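Local coordinates for protein polysaccharide deacetylase (Streptococcus pyogenes, PDB 6DQ3) that removes N-acetyl groups from the cell wall linkage unit of streptococcal rhamnopolysaccharides, as a zinc enzyme of carbohydrate esterase family 4, at residues V7-L12 with N64-K69; D38-K43 with M219-L224; Y49-P54 with K70-T75; E151-K156 with A186-K191. One frame throughout, in Å; residues are numbered along the deposited sequence.

Contact 1: V7-L12 with N64-K69; sequences VKIPIL and NELPAK
Val7 meets Asn64 and Leu66 where the first strand of the deacetylase barrel, the distorted beta/alpha barrel of the carbohydrate esterase 4 family, begins beside the loop that leads out of helix 54-63. The backbone N of Val7 donates to Asn64 OD1 at 2.8 Å, with an N-H...O angle of 157°; the donor is tilted 26° from the plane of the carbonyl. That amide also works at its other end, since Asn64 ND2 bonds to Glu4 OE2 and Thr5 O, so one side chain ties down the chain leading into the strand. Asn64 is the residue at which helix 54-63 gives up its helical conformation, with positive phi, and its CG, anti to the backbone N (chi1 -158°), carries the amide across to Val7. Both methyls of Val7 lie against the same oxygen, CG2 at 3.5 Å from Asn64 OD1, while CG1 also faces the backbone leading into Glu65. Lys8 points its CB away, and its carbonyl O lies 3.9 Å from Leu66 CD1. Ile9 is buried, and it also packs on Ala60 and Leu61 of the helix. Leu66 CD2 is the methyl that Val7 and Ile9 share: it sits 3.8 Å from Val7 CB, and Ile9 slides past Leu66 in the opposite direction, its CG1 reaching the same CD2 at 3.8 Å.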
loop_
_atom_site.group_PDB
_atom_site.type_symbol
_atom_site.label_atom_id
_atom_site.label_comp_id
_atom_site.label_asym_id
_atom_site.label_seq_id
_atom_site.Cartn_x
_atom_site.Cartn_y
_atom_site.Cartn_z
ATOM N N VAL A 7 17.514 -2.951 -9.889
ATOM C CA VAL A 7 16.157 -2.911 -10.419
ATOM C C VAL A 7 15.384 -1.778 -9.753
ATOM O O VAL A 7 15.671 -1.372 -8.618
ATOM C CB VAL A 7 15.425 -4.255 -10.224
ATOM C CG1 VAL A 7 16.108 -5.359 -11.013
ATOM C CG2 VAL A 7 15.322 -4.593 -8.744
ATOM N N LYS A 8 14.380 -1.270 -10.464
ATOM C CA LYS A 8 13.482 -0.248 -9.953
ATOM C C LYS A 8 12.045 -0.744 -10.064
ATOM O O LYS A 8 11.703 -1.514 -10.968
ATOM C CB LYS A 8 13.664 1.067 -10.713
ATOM C CG LYS A 8 14.977 1.780 -10.390
ATOM C CD LYS A 8 15.238 2.923 -11.359
ATOM C CE LYS A 8 16.523 3.662 -11.007
ATOM N NZ LYS A 8 16.836 4.702 -12.022
ATOM N N ILE A 9 11.218 -0.321 -9.117
ATOM C CA ILE A 9 9.830 -0.766 -9.036
ATOM C C ILE A 9 8.949 0.431 -8.699
ATOM O O ILE A 9 9.133 1.050 -7.640
ATOM C CB ILE A 9 9.657 -1.870 -7.982
ATOM C CG1 ILE A 9 10.441 -3.126 -8.366
ATOM C CG2 ILE A 9 8.181 -2.205 -7.792
ATOM C CD1 ILE A 9 10.397 -4.217 -7.309
ATOM N N PRO A 10 7.992 0.795 -9.556
ATOM C CA PRO A 10 7.020 1.826 -9.166
ATOM C C PRO A 10 6.041 1.277 -8.138
ATOM O O PRO A 10 5.406 0.241 -8.352
ATOM C CB PRO A 10 6.321 2.184 -10.484
ATOM C CG PRO A 10 6.459 0.950 -11.329
ATOM C CD PRO A 10 7.782 0.314 -10.936
ATOM N N ILE A 11 5.941 1.968 -7.012
ATOM C CA ILE A 11 5.038 1.601 -5.929
ATOM C C ILE A 11 4.001 2.713 -5.844
ATOM O O ILE A 11 4.274 3.787 -5.302
ATOM C CB ILE A 11 5.771 1.428 -4.596
ATOM C CG1 ILE A 11 6.881 0.381 -4.701
ATOM C CG2 ILE A 11 4.782 1.041 -3.500
ATOM C CD1 ILE A 11 7.768 0.353 -3.474
ATOM N N LEU A 12 2.812 2.465 -6.386
ATOM C CA LEU A 12 1.780 3.487 -6.424
ATOM C C LEU A 12 1.084 3.580 -5.076
ATOM O O LEU A 12 0.758 2.564 -4.454
ATOM C CB LEU A 12 0.764 3.180 -7.524
ATOM C CG LEU A 12 1.343 3.002 -8.930
ATOM C CD1 LEU A 12 0.207 2.856 -9.946
ATOM C CD2 LEU A 12 2.270 4.139 -9.308
ATOM N N ASN A 64 17.537 -8.713 -6.992
ATOM C CA ASN A 64 17.781 -7.797 -8.106
ATOM C C ASN A 64 17.361 -8.405 -9.443
ATOM O O ASN A 64 18.136 -8.452 -10.403
ATOM C CB ASN A 64 19.245 -7.362 -8.154
ATOM C CG ASN A 64 19.432 -6.059 -8.895
ATOM O OD1 ASN A 64 18.788 -5.057 -8.577
ATOM N ND2 ASN A 64 20.295 -6.065 -9.906
ATOM N N GLU A 65 16.109 -8.847 -9.512
ATOM C CA GLU A 65 15.557 -9.389 -10.745
ATOM C C GLU A 65 14.046 -9.197 -10.733
ATOM O O GLU A 65 13.395 -9.397 -9.705
ATOM C CB GLU A 65 15.921 -10.869 -10.923
ATOM C CG GLU A 65 15.581 -11.773 -9.746
ATOM C CD GLU A 65 16.216 -13.150 -9.859
ATOM O OE1 GLU A 65 16.979 -13.387 -10.822
ATOM O OE2 GLU A 65 15.956 -13.999 -8.979
ATOM N N LEU A 66 13.505 -8.792 -11.866
ATOM C CA LEU A 66 12.065 -8.569 -11.931
ATOM C C LEU A 66 11.367 -9.756 -12.588
ATOM O O LEU A 66 11.922 -10.399 -13.484
ATOM C CB LEU A 66 11.739 -7.296 -12.717
ATOM C CG LEU A 66 12.335 -5.999 -12.178
ATOM C CD1 LEU A 66 11.955 -4.811 -13.066
ATOM C CD2 LEU A 66 11.905 -5.717 -10.746
ATOM N N PRO A 67 10.147 -10.096 -12.153
ATOM C CA PRO A 67 9.431 -11.212 -12.789
ATOM C C PRO A 67 8.877 -10.889 -14.167
ATOM O O PRO A 67 8.391 -11.801 -14.851
ATOM C CB PRO A 67 8.299 -11.513 -11.793
ATOM C CG PRO A 67 8.038 -10.205 -11.119
ATOM C CD PRO A 67 9.392 -9.520 -11.022
ATOM N N ALA A 68 8.942 -9.632 -14.597
ATOM C CA ALA A 68 8.472 -9.226 -15.913
ATOM C C ALA A 68 9.200 -7.944 -16.289
ATOM O O ALA A 68 9.867 -7.323 -15.458
ATOM C CB ALA A 68 6.954 -9.023 -15.931
ATOM N N LYS A 69 9.066 -7.548 -17.556
ATOM C CA LYS A 69 9.674 -6.294 -17.986
ATOM C C LYS A 69 9.019 -5.105 -17.295
ATOM O O LYS A 69 9.709 -4.173 -16.865
ATOM C CB LYS A 69 9.590 -6.153 -19.506
ATOM C CG LYS A 69 10.558 -7.054 -20.267
ATOM C CD LYS A 69 10.377 -6.913 -21.771
ATOM C CE LYS A 69 11.200 -7.941 -22.539
ATOM N NZ LYS A 69 10.942 -7.866 -24.006
#

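Contact 2: D38-K43 with M219-L224; sequences DQQLQK and MSPENL
The side-chain amide of Gln40 is engaged at both ends: OE1 is hydrogen-bonded to Tyr14 OH, and NE2 makes a weak bond to Met219 O at 3.3 Å. Met219 O can only accept, which suits NE2 and leaves OE1 for the tyrosine hydroxyl; the weak bond reaches the carbonyl just ahead of helix 221-228. Gln40 gets there on an extended chain, with CG anti to its carbonyl carbon (chi1 -70°). Leu224 crosses that chain at about a right angle and sets one methyl across it, CD2 being 3.8 Å from both Gln40 CG and Gln40 CD, so the buried amide is backed by hydrocarbon. Pro221, in the first turn of the second helix, adds the apolar packing on Gln39 and Lys43. Its ring lies against helix 34-46 between these two, CG lying 3.8 Å from Gln39 CB and CB lying 4.0 Å from Lys43 CB. The backbones come close here, with 4.8 Å between the CA atoms of Gln40 and Pro221. Ser220 is the N-cap of the helix that Pro221 starts, its OG accepting from Asn223 N at 3.1 Å. In the fold, helix 34-46 lies between two helices: Leu41 packs on Ile90 and Leu91 of helix 81-93, whereas Gln40 and Leu224 share Ile215, just past strand 210-214, and Lys43 touches Leu225 of helix 221-228.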
loop_
_atom_site.group_PDB
_atom_site.type_symbol
_atom_site.label_atom_id
_atom_site.label_comp_id
_atom_site.label_asym_id
_atom_site.label_seq_id
_atom_site.Cartn_x
_atom_site.Cartn_y
_atom_site.Cartn_z
ATOM N N ASP A 38 -10.323 2.978 -12.995
ATOM C CA ASP A 38 -10.553 1.980 -14.033
ATOM C C ASP A 38 -9.648 2.231 -15.233
ATOM O O ASP A 38 -8.983 1.314 -15.728
ATOM C CB ASP A 38 -12.033 1.992 -14.441
ATOM C CG ASP A 38 -12.390 0.868 -15.392
ATOM O OD1 ASP A 38 -11.908 0.893 -16.544
ATOM O OD2 ASP A 38 -13.147 -0.043 -14.985
ATOM N N GLN A 39 -9.575 3.487 -15.687
ATOM C CA GLN A 39 -8.788 3.808 -16.874
ATOM C C GLN A 39 -7.289 3.671 -16.618
ATOM O O GLN A 39 -6.538 3.320 -17.536
ATOM C CB GLN A 39 -9.115 5.222 -17.353
ATOM C CG GLN A 39 -10.511 5.361 -17.938
ATOM C CD GLN A 39 -10.982 6.803 -18.021
ATOM O OE1 GLN A 39 -10.190 7.738 -17.928
ATOM N NE2 GLN A 39 -12.287 6.985 -18.196
ATOM N N GLN A 40 -6.837 3.949 -15.395
ATOM C CA GLN A 40 -5.431 3.739 -15.066
ATOM C C GLN A 40 -5.075 2.259 -15.114
ATOM O O GLN A 40 -4.060 1.872 -15.703
ATOM C CB GLN A 40 -5.123 4.321 -13.689
ATOM C CG GLN A 40 -5.159 5.837 -13.632
ATOM C CD GLN A 40 -5.137 6.355 -12.209
ATOM O OE1 GLN A 40 -5.323 5.595 -11.257
ATOM N NE2 GLN A 40 -4.908 7.652 -12.056
ATOM N N LEU A 41 -5.906 1.409 -14.506
ATOM C CA LEU A 41 -5.618 -0.019 -14.528
ATOM C C LEU A 41 -5.698 -0.574 -15.944
ATOM O O LEU A 41 -4.872 -1.407 -16.337
ATOM C CB LEU A 41 -6.582 -0.774 -13.622
ATOM C CG LEU A 41 -6.382 -0.687 -12.115
ATOM C CD1 LEU A 41 -7.386 -1.613 -11.441
ATOM C CD2 LEU A 41 -4.965 -1.047 -11.723
ATOM N N GLN A 42 -6.703 -0.151 -16.717
ATOM C CA GLN A 42 -6.801 -0.584 -18.102
ATOM C C GLN A 42 -5.506 -0.304 -18.856
ATOM O O GLN A 42 -5.006 -1.160 -19.593
ATOM C CB GLN A 42 -7.977 0.113 -18.784
ATOM C CG GLN A 42 -8.153 -0.253 -20.246
ATOM C CD GLN A 42 -9.213 0.595 -20.928
ATOM O OE1 GLN A 42 -9.612 1.639 -20.413
ATOM N NE2 GLN A 42 -9.674 0.150 -22.090
ATOM N N LYS A 43 -4.947 0.896 -18.678
ATOM C CA LYS A 43 -3.737 1.264 -19.406
ATOM C C LYS A 43 -2.533 0.458 -18.925
ATOM O O LYS A 43 -1.689 0.055 -19.735
ATOM C CB LYS A 43 -3.487 2.765 -19.262
ATOM C CG LYS A 43 -2.363 3.312 -20.119
ATOM C CD LYS A 43 -2.711 3.335 -21.596
ATOM C CE LYS A 43 -1.477 3.670 -22.417
ATOM N NZ LYS A 43 -1.809 4.005 -23.829
ATOM N N MET A 219 -4.431 12.969 -12.486
ATOM C CA MET A 219 -3.378 12.189 -13.137
ATOM C C MET A 219 -3.970 11.345 -14.258
ATOM O O MET A 219 -4.549 10.283 -14.018
ATOM C CB MET A 219 -2.681 11.312 -12.101
ATOM C CG MET A 219 -1.216 11.031 -12.359
ATOM S SD MET A 219 -0.378 10.525 -10.841
ATOM C CE MET A 219 1.340 10.665 -11.330
ATOM N N SER A 220 -3.799 11.804 -15.497
ATOM C CA SER A 220 -4.279 11.055 -16.646
ATOM C C SER A 220 -3.527 9.728 -16.759
ATOM O O SER A 220 -2.356 9.633 -16.377
ATOM C CB SER A 220 -4.094 11.864 -17.929
ATOM O OG SER A 220 -2.741 11.823 -18.359
ATOM N N PRO A 221 -4.176 8.683 -17.280
ATOM C CA PRO A 221 -3.459 7.407 -17.463
ATOM C C PRO A 221 -2.169 7.555 -18.255
ATOM O O PRO A 221 -1.148 6.965 -17.886
ATOM C CB PRO A 221 -4.488 6.528 -18.191
ATOM C CG PRO A 221 -5.813 7.074 -17.751
ATOM C CD PRO A 221 -5.608 8.571 -17.618
ATOM N N GLU A 222 -2.190 8.335 -19.337
ATOM C CA GLU A 222 -0.970 8.560 -20.107
ATOM C C GLU A 222 0.136 9.135 -19.231
ATOM O O GLU A 222 1.291 8.691 -19.299
ATOM C CB GLU A 222 -1.274 9.492 -21.280
ATOM C CG GLU A 222 -0.129 9.697 -22.254
ATOM C CD GLU A 222 -0.521 10.561 -23.444
ATOM O OE1 GLU A 222 -1.653 10.407 -23.954
ATOM O OE2 GLU A 222 0.303 11.399 -23.865
ATOM N N ASN A 223 -0.193 10.113 -18.385
ATOM C CA ASN A 223 0.844 10.763 -17.592
ATOM C C ASN A 223 1.310 9.866 -16.449
ATOM O O ASN A 223 2.499 9.851 -16.111
ATOM C CB ASN A 223 0.336 12.106 -17.072
ATOM C CG ASN A 223 0.345 13.178 -18.144
ATOM O OD1 ASN A 223 1.262 13.247 -18.964
ATOM N ND2 ASN A 223 -0.682 14.016 -18.148
ATOM N N LEU A 224 0.397 9.099 -15.853
ATOM C CA LEU A 224 0.799 8.160 -14.812
ATOM C C LEU A 224 1.828 7.165 -15.341
ATOM O O LEU A 224 2.868 6.937 -14.712
ATOM C CB LEU A 224 -0.420 7.425 -14.266
ATOM C CG LEU A 224 -0.138 6.327 -13.239
ATOM C CD1 LEU A 224 0.714 6.821 -12.091
ATOM C CD2 LEU A 224 -1.465 5.754 -12.740
#

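Contact 3: Y49-P54 with K70-T75; sequences YYFLSP and KVVWLT
Three backbone bonds zip Tyr50 and Leu52 to the neighbouring strand: Tyr50 N to Lys70 O (2.8 Å), Val72 N to Tyr50 O (3.0 Å) and Leu52 N to Val72 O (2.8 Å). Past Leu52 the chains diverge and a water takes over, donating to Leu52 O at 2.8 Å and accepting from Leu74 N. Lys70 CB sits over the face of the Tyr49 ring, 3.7 Å from its centroid in a CH-pi contact, and Val71 O lies at the ring's edge. Phe51 and Val72 run side by side on one face of the sheet, Phe51 CD1 3.5 Å from Val72 CG1; Leu74 extends this patch toward Leu41 of helix 34-46. On the other side, Leu52 CD1 meets Val71 CB at 3.7 Å. Trp73 carries Thr75 CG2 over one face and Pro54 CA over the opposite one, while its NE1 bonds to Thr99 OG1. Strand 50-51, helix 54-63 and strand 71-77 form a beta-alpha-beta unit, the parallel repeat expected of a beta/alpha barrel.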
loop_
_atom_site.group_PDB
_atom_site.type_symbol
_atom_site.label_atom_id
_atom_site.label_comp_id
_atom_site.label_asym_id
_atom_site.label_seq_id
_atom_site.Cartn_x
_atom_site.Cartn_y
_atom_site.Cartn_z
ATOM N N TYR A 49 1.685 -4.660 -17.748
ATOM C CA TYR A 49 2.209 -4.601 -16.393
ATOM C C TYR A 49 1.851 -5.860 -15.611
ATOM O O TYR A 49 0.744 -6.395 -15.725
ATOM C CB TYR A 49 1.687 -3.363 -15.660
ATOM C CG TYR A 49 2.615 -2.174 -15.772
ATOM C CD1 TYR A 49 2.511 -1.294 -16.837
ATOM C CD2 TYR A 49 3.612 -1.945 -14.827
ATOM C CE1 TYR A 49 3.358 -0.213 -16.961
ATOM C CE2 TYR A 49 4.472 -0.859 -14.940
ATOM C CZ TYR A 49 4.340 0.003 -16.012
ATOM O OH TYR A 49 5.185 1.084 -16.146
ATOM N N TYR A 50 2.820 -6.335 -14.832
ATOM C CA TYR A 50 2.665 -7.418 -13.867
ATOM C C TYR A 50 2.443 -6.798 -12.492
ATOM O O TYR A 50 3.232 -5.956 -12.054
ATOM C CB TYR A 50 3.925 -8.294 -13.894
ATOM C CG TYR A 50 3.940 -9.505 -12.989
ATOM C CD1 TYR A 50 4.103 -9.373 -11.615
ATOM C CD2 TYR A 50 3.836 -10.787 -13.514
ATOM C CE1 TYR A 50 4.126 -10.486 -10.787
ATOM C CE2 TYR A 50 3.864 -11.902 -12.696
ATOM C CZ TYR A 50 4.009 -11.747 -11.334
ATOM O OH TYR A 50 4.035 -12.863 -10.526
ATOM N N PHE A 51 1.363 -7.199 -11.826
ATOM C CA PHE A 51 0.974 -6.612 -10.548
ATOM C C PHE A 51 1.545 -7.442 -9.403
ATOM O O PHE A 51 1.202 -8.618 -9.248
ATOM C CB PHE A 51 -0.550 -6.523 -10.453
ATOM C CG PHE A 51 -1.166 -5.665 -11.522
ATOM C CD1 PHE A 51 -1.206 -4.289 -11.378
ATOM C CD2 PHE A 51 -1.709 -6.232 -12.665
ATOM C CE1 PHE A 51 -1.756 -3.492 -12.358
ATOM C CE2 PHE A 51 -2.270 -5.437 -13.649
ATOM C CZ PHE A 51 -2.293 -4.068 -13.496
ATOM N N LEU A 52 2.395 -6.822 -8.595
ATOM C CA LEU A 52 3.177 -7.550 -7.610
ATOM C C LEU A 52 2.479 -7.643 -6.258
ATOM O O LEU A 52 1.727 -6.752 -5.859
ATOM C CB LEU A 52 4.534 -6.872 -7.416
ATOM C CG LEU A 52 5.369 -6.612 -8.667
ATOM C CD1 LEU A 52 6.406 -5.535 -8.374
ATOM C CD2 LEU A 52 6.021 -7.899 -9.131
ATOM N N SER A 53 2.756 -8.748 -5.547
ATOM C CA SER A 53 2.472 -8.888 -4.127
ATOM C C SER A 53 3.657 -8.393 -3.306
ATOM O O SER A 53 4.771 -8.257 -3.827
ATOM C CB SER A 53 2.201 -10.349 -3.789
ATOM O OG SER A 53 3.414 -11.085 -3.817
ATOM N N PRO A 54 3.461 -8.132 -2.006
ATOM C CA PRO A 54 4.612 -7.744 -1.165
ATOM C C PRO A 54 5.762 -8.742 -1.224
ATOM O O PRO A 54 6.929 -8.341 -1.326
ATOM C CB PRO A 54 4.004 -7.655 0.245
ATOM C CG PRO A 54 2.533 -7.381 0.016
ATOM C CD PRO A 54 2.188 -8.128 -1.255
ATOM N N LYS A 70 7.694 -5.120 -17.160
ATOM C CA LYS A 70 6.964 -4.042 -16.503
ATOM C C LYS A 70 6.267 -4.587 -15.266
ATOM O O LYS A 70 5.478 -5.533 -15.355
ATOM C CB LYS A 70 5.963 -3.400 -17.461
ATOM C CG LYS A 70 6.598 -2.997 -18.777
ATOM C CD LYS A 70 5.721 -2.040 -19.547
ATOM C CE LYS A 70 6.216 -1.888 -20.970
ATOM N NZ LYS A 70 5.084 -1.591 -21.884
ATOM N N VAL A 71 6.571 -3.996 -14.110
ATOM C CA VAL A 71 6.016 -4.432 -12.838
ATOM C C VAL A 71 5.563 -3.205 -12.059
ATOM O O VAL A 71 6.059 -2.093 -12.250
ATOM C CB VAL A 71 7.023 -5.245 -11.989
ATOM C CG1 VAL A 71 7.578 -6.414 -12.779
ATOM C CG2 VAL A 71 8.137 -4.339 -11.477
ATOM N N VAL A 72 4.616 -3.429 -11.152
ATOM C CA VAL A 72 4.099 -2.363 -10.307
ATOM C C VAL A 72 3.575 -2.981 -9.022
ATOM O O VAL A 72 3.056 -4.100 -9.015
ATOM C CB VAL A 72 2.993 -1.552 -11.022
ATOM C CG1 VAL A 72 1.833 -2.460 -11.410
ATOM C CG2 VAL A 72 2.530 -0.417 -10.129
ATOM N N TRP A 73 3.721 -2.242 -7.924
ATOM C CA TRP A 73 3.148 -2.607 -6.635
ATOM C C TRP A 73 2.073 -1.576 -6.311
ATOM O O TRP A 73 2.385 -0.419 -6.015
ATOM C CB TRP A 73 4.220 -2.653 -5.550
ATOM C CG TRP A 73 3.727 -3.174 -4.233
ATOM C CD1 TRP A 73 2.554 -3.844 -3.992
ATOM C CD2 TRP A 73 4.385 -3.053 -2.969
ATOM N NE1 TRP A 73 2.455 -4.155 -2.658
ATOM C CE2 TRP A 73 3.565 -3.681 -2.008
ATOM C CE3 TRP A 73 5.592 -2.480 -2.554
ATOM C CZ2 TRP A 73 3.914 -3.747 -0.661
ATOM C CZ3 TRP A 73 5.933 -2.550 -1.219
ATOM C CH2 TRP A 73 5.099 -3.178 -0.291
ATOM N N LEU A 74 0.812 -1.996 -6.384
ATOM C CA LEU A 74 -0.316 -1.132 -6.065
ATOM C C LEU A 74 -0.565 -1.188 -4.564
ATOM O O LEU A 74 -0.863 -2.262 -4.026
ATOM C CB LEU A 74 -1.575 -1.568 -6.814
ATOM C CG LEU A 74 -1.547 -1.726 -8.332
ATOM C CD1 LEU A 74 -2.937 -2.148 -8.817
ATOM C CD2 LEU A 74 -1.092 -0.453 -8.991
ATOM N N THR A 75 -0.452 -0.041 -3.891
ATOM C CA THR A 75 -0.661 0.029 -2.451
ATOM C C THR A 75 -1.735 1.049 -2.099
ATOM O O THR A 75 -1.837 2.110 -2.725
ATOM C CB THR A 75 0.637 0.381 -1.692
ATOM O OG1 THR A 75 1.009 1.746 -1.930
ATOM C CG2 THR A 75 1.777 -0.538 -2.120
HETATM O O HOH W 1 0.185 -4.743 -6.938
#

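Contact 4: E151-K156 with A186-K191; sequences EMKDSK and ARLNYK
Tyr190 swings its CG opposite its own carbonyl carbon (chi1 -76°), and Lys156 sets CG anti to its backbone N (chi1 168°); the two side chains then slide past each other in opposite directions between the helices. The ring ends at the backbone of helix 145-162, where Tyr190 OH donates to Met152 O at 2.7 Å. The hydroxyl lies in the plane of that carbonyl, with a C=O...O angle of 145°, and the oxygen in turn lies at the edge of the ring. Lys156 places CD over one face of the ring, offset toward the rim, and CB comes within 3.4 Å of Tyr190 OH. Its NZ goes on to a salt bridge with Asp160 and to Thr167 O and Asn166 OD1, bonds that anchor the far end of the chain whose CD lies on the ring. Leu188 packs beside it: CD1 touches Met152 CB at 3.7 Å, and CD2 lies 3.9 Å from Lys153 CB. Met152 also packs on Thr181 and Ile184 of the helix that Leu188 follows. That helix, 179-187, closes in a Schellman motif: Asn189, with positive phi, is the C-prime residue, Asn189 N returns to Ala186 O at 3.0 Å, and Tyr190 N bonds to Ala185 O. The turn directs Leu188 and Tyr190 together onto helix 145-162, a Schellman C-cap packed against a neighbouring helix on the outside of the deacetylase barrel.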
loop_
_atom_site.group_PDB
_atom_site.type_symbol
_atom_site.label_atom_id
_atom_site.label_comp_id
_atom_site.label_asym_id
_atom_site.label_seq_id
_atom_site.Cartn_x
_atom_site.Cartn_y
_atom_site.Cartn_z
ATOM N N GLU A 151 3.054 -0.449 18.729
ATOM C CA GLU A 151 2.205 -0.080 17.600
ATOM C C GLU A 151 2.513 -0.920 16.367
ATOM O O GLU A 151 1.608 -1.262 15.597
ATOM C CB GLU A 151 2.378 1.403 17.283
ATOM C CG GLU A 151 1.669 2.331 18.251
ATOM C CD GLU A 151 0.162 2.331 18.054
ATOM O OE1 GLU A 151 -0.315 1.865 16.997
ATOM O OE2 GLU A 151 -0.548 2.803 18.961
ATOM N N MET A 152 3.782 -1.256 16.155
ATOM C CA MET A 152 4.175 -2.024 14.984
ATOM C C MET A 152 4.084 -3.525 15.216
ATOM O O MET A 152 3.902 -4.283 14.256
ATOM C CB MET A 152 5.605 -1.656 14.574
ATOM C CG MET A 152 5.724 -0.283 13.917
ATOM S SD MET A 152 7.366 0.026 13.227
ATOM C CE MET A 152 8.209 0.721 14.654
ATOM N N LYS A 153 4.208 -3.968 16.467
ATOM C CA LYS A 153 4.202 -5.390 16.786
ATOM C C LYS A 153 2.794 -5.932 16.997
ATOM O O LYS A 153 2.445 -6.985 16.454
ATOM C CB LYS A 153 5.031 -5.656 18.047
ATOM C CG LYS A 153 4.971 -7.099 18.542
ATOM C CD LYS A 153 5.776 -7.277 19.824
ATOM C CE LYS A 153 6.082 -8.744 20.106
ATOM N NZ LYS A 153 4.856 -9.586 20.137
ATOM N N ASP A 154 1.991 -5.245 17.814
ATOM C CA ASP A 154 0.667 -5.755 18.149
ATOM C C ASP A 154 -0.227 -5.822 16.918
ATOM O O ASP A 154 -1.094 -6.698 16.827
ATOM C CB ASP A 154 0.012 -4.879 19.218
ATOM C CG ASP A 154 0.608 -5.081 20.599
ATOM O OD1 ASP A 154 1.497 -5.945 20.766
ATOM O OD2 ASP A 154 0.174 -4.365 21.525
ATOM N N SER A 155 -0.045 -4.892 15.979
ATOM C CA SER A 155 -0.835 -4.900 14.754
ATOM C C SER A 155 -0.411 -6.037 13.833
ATOM O O SER A 155 -1.259 -6.690 13.220
ATOM C CB SER A 155 -0.697 -3.553 14.049
ATOM O OG SER A 155 0.668 -3.192 13.918
ATOM N N LYS A 156 0.897 -6.291 13.729
ATOM C CA LYS A 156 1.369 -7.438 12.960
ATOM C C LYS A 156 0.845 -8.737 13.555
ATOM O O LYS A 156 0.388 -9.628 12.829
ATOM C CB LYS A 156 2.899 -7.453 12.914
ATOM C CG LYS A 156 3.486 -8.767 12.389
ATOM C CD LYS A 156 4.965 -8.627 12.049
ATOM C CE LYS A 156 5.660 -9.979 11.922
ATOM N NZ LYS A 156 5.030 -10.875 10.919
ATOM N N ALA A 186 12.921 -3.576 11.688
ATOM C CA ALA A 186 13.799 -4.684 11.326
ATOM C C ALA A 186 13.779 -5.776 12.387
ATOM O O ALA A 186 13.703 -6.968 12.062
ATOM C CB ALA A 186 15.224 -4.167 11.115
ATOM N N ARG A 187 13.835 -5.389 13.667
ATOM C CA ARG A 187 13.866 -6.374 14.743
ATOM C C ARG A 187 12.550 -7.130 14.853
ATOM O O ARG A 187 12.526 -8.265 15.347
ATOM C CB ARG A 187 14.181 -5.695 16.077
ATOM C CG ARG A 187 15.638 -5.314 16.262
ATOM C CD ARG A 187 15.963 -5.026 17.726
ATOM N NE ARG A 187 15.190 -3.910 18.261
ATOM C CZ ARG A 187 15.606 -2.647 18.273
ATOM N NH1 ARG A 187 16.794 -2.330 17.776
ATOM N NH2 ARG A 187 14.830 -1.700 18.783
ATOM N N LEU A 188 11.452 -6.519 14.420
ATOM C CA LEU A 188 10.149 -7.166 14.403
ATOM C C LEU A 188 9.931 -8.011 13.154
ATOM O O LEU A 188 8.811 -8.475 12.929
ATOM C CB LEU A 188 9.046 -6.113 14.511
ATOM C CG LEU A 188 9.008 -5.300 15.803
ATOM C CD1 LEU A 188 7.939 -4.230 15.735
ATOM C CD2 LEU A 188 8.775 -6.230 16.986
ATOM N N ASN A 189 10.968 -8.199 12.339
ATOM C CA ASN A 189 10.951 -9.086 11.181
ATOM C C ASN A 189 10.098 -8.559 10.034
ATOM O O ASN A 189 9.624 -9.344 9.205
ATOM C CB ASN A 189 10.500 -10.495 11.587
ATOM C CG ASN A 189 11.522 -11.205 12.483
ATOM O OD1 ASN A 189 11.177 -11.753 13.534
ATOM N ND2 ASN A 189 12.784 -11.191 12.067
ATOM N N TYR A 190 9.888 -7.247 9.962
ATOM C CA TYR A 190 9.403 -6.648 8.729
ATOM C C TYR A 190 10.480 -6.721 7.656
ATOM O O TYR A 190 11.664 -6.526 7.933
ATOM C CB TYR A 190 9.010 -5.194 8.956
ATOM C CG TYR A 190 7.698 -5.025 9.665
ATOM C CD1 TYR A 190 6.499 -5.178 8.984
ATOM C CD2 TYR A 190 7.653 -4.707 11.010
ATOM C CE1 TYR A 190 5.293 -5.018 9.627
ATOM C CE2 TYR A 190 6.463 -4.549 11.661
ATOM C CZ TYR A 190 5.278 -4.704 10.964
ATOM O OH TYR A 190 4.078 -4.547 11.608
ATOM N N LYS A 191 10.065 -6.991 6.423
ATOM C CA LYS A 191 10.988 -7.086 5.299
ATOM C C LYS A 191 10.948 -5.863 4.399
ATOM O O LYS A 191 11.957 -5.541 3.756
ATOM C CB LYS A 191 10.669 -8.329 4.462
ATOM C CG LYS A 191 10.745 -9.642 5.234
ATOM C CD LYS A 191 12.146 -9.871 5.785
ATOM C CE LYS A 191 12.243 -11.154 6.606
ATOM N NZ LYS A 191 13.623 -11.360 7.137
#

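How the contacts relate
Contacts 1 and 3 are close neighbours, their centres 8 Å apart, because strands 8-14 and 71-77 lie side by side in the barrel sheet; Leu12 N and Trp73 O, 2.9 Å apart, are probably hydrogen-bonded. Their segments interleave along the chain. Contact 2 lies outside this sheet, about 15 Å from contact 3 between centres, and meets it where Leu41 packs on Leu74 and Phe51. It has the longest reach, bringing helix 34-46, the first helix, against the C-terminal helix 221-228, and contacts 3 and 4 both fall between its two segments. Contact 4, where helix 145-162 meets the end of helix 179-187, is about 34 Å from contact 2 between centres, on the opposite side of the chain's centre.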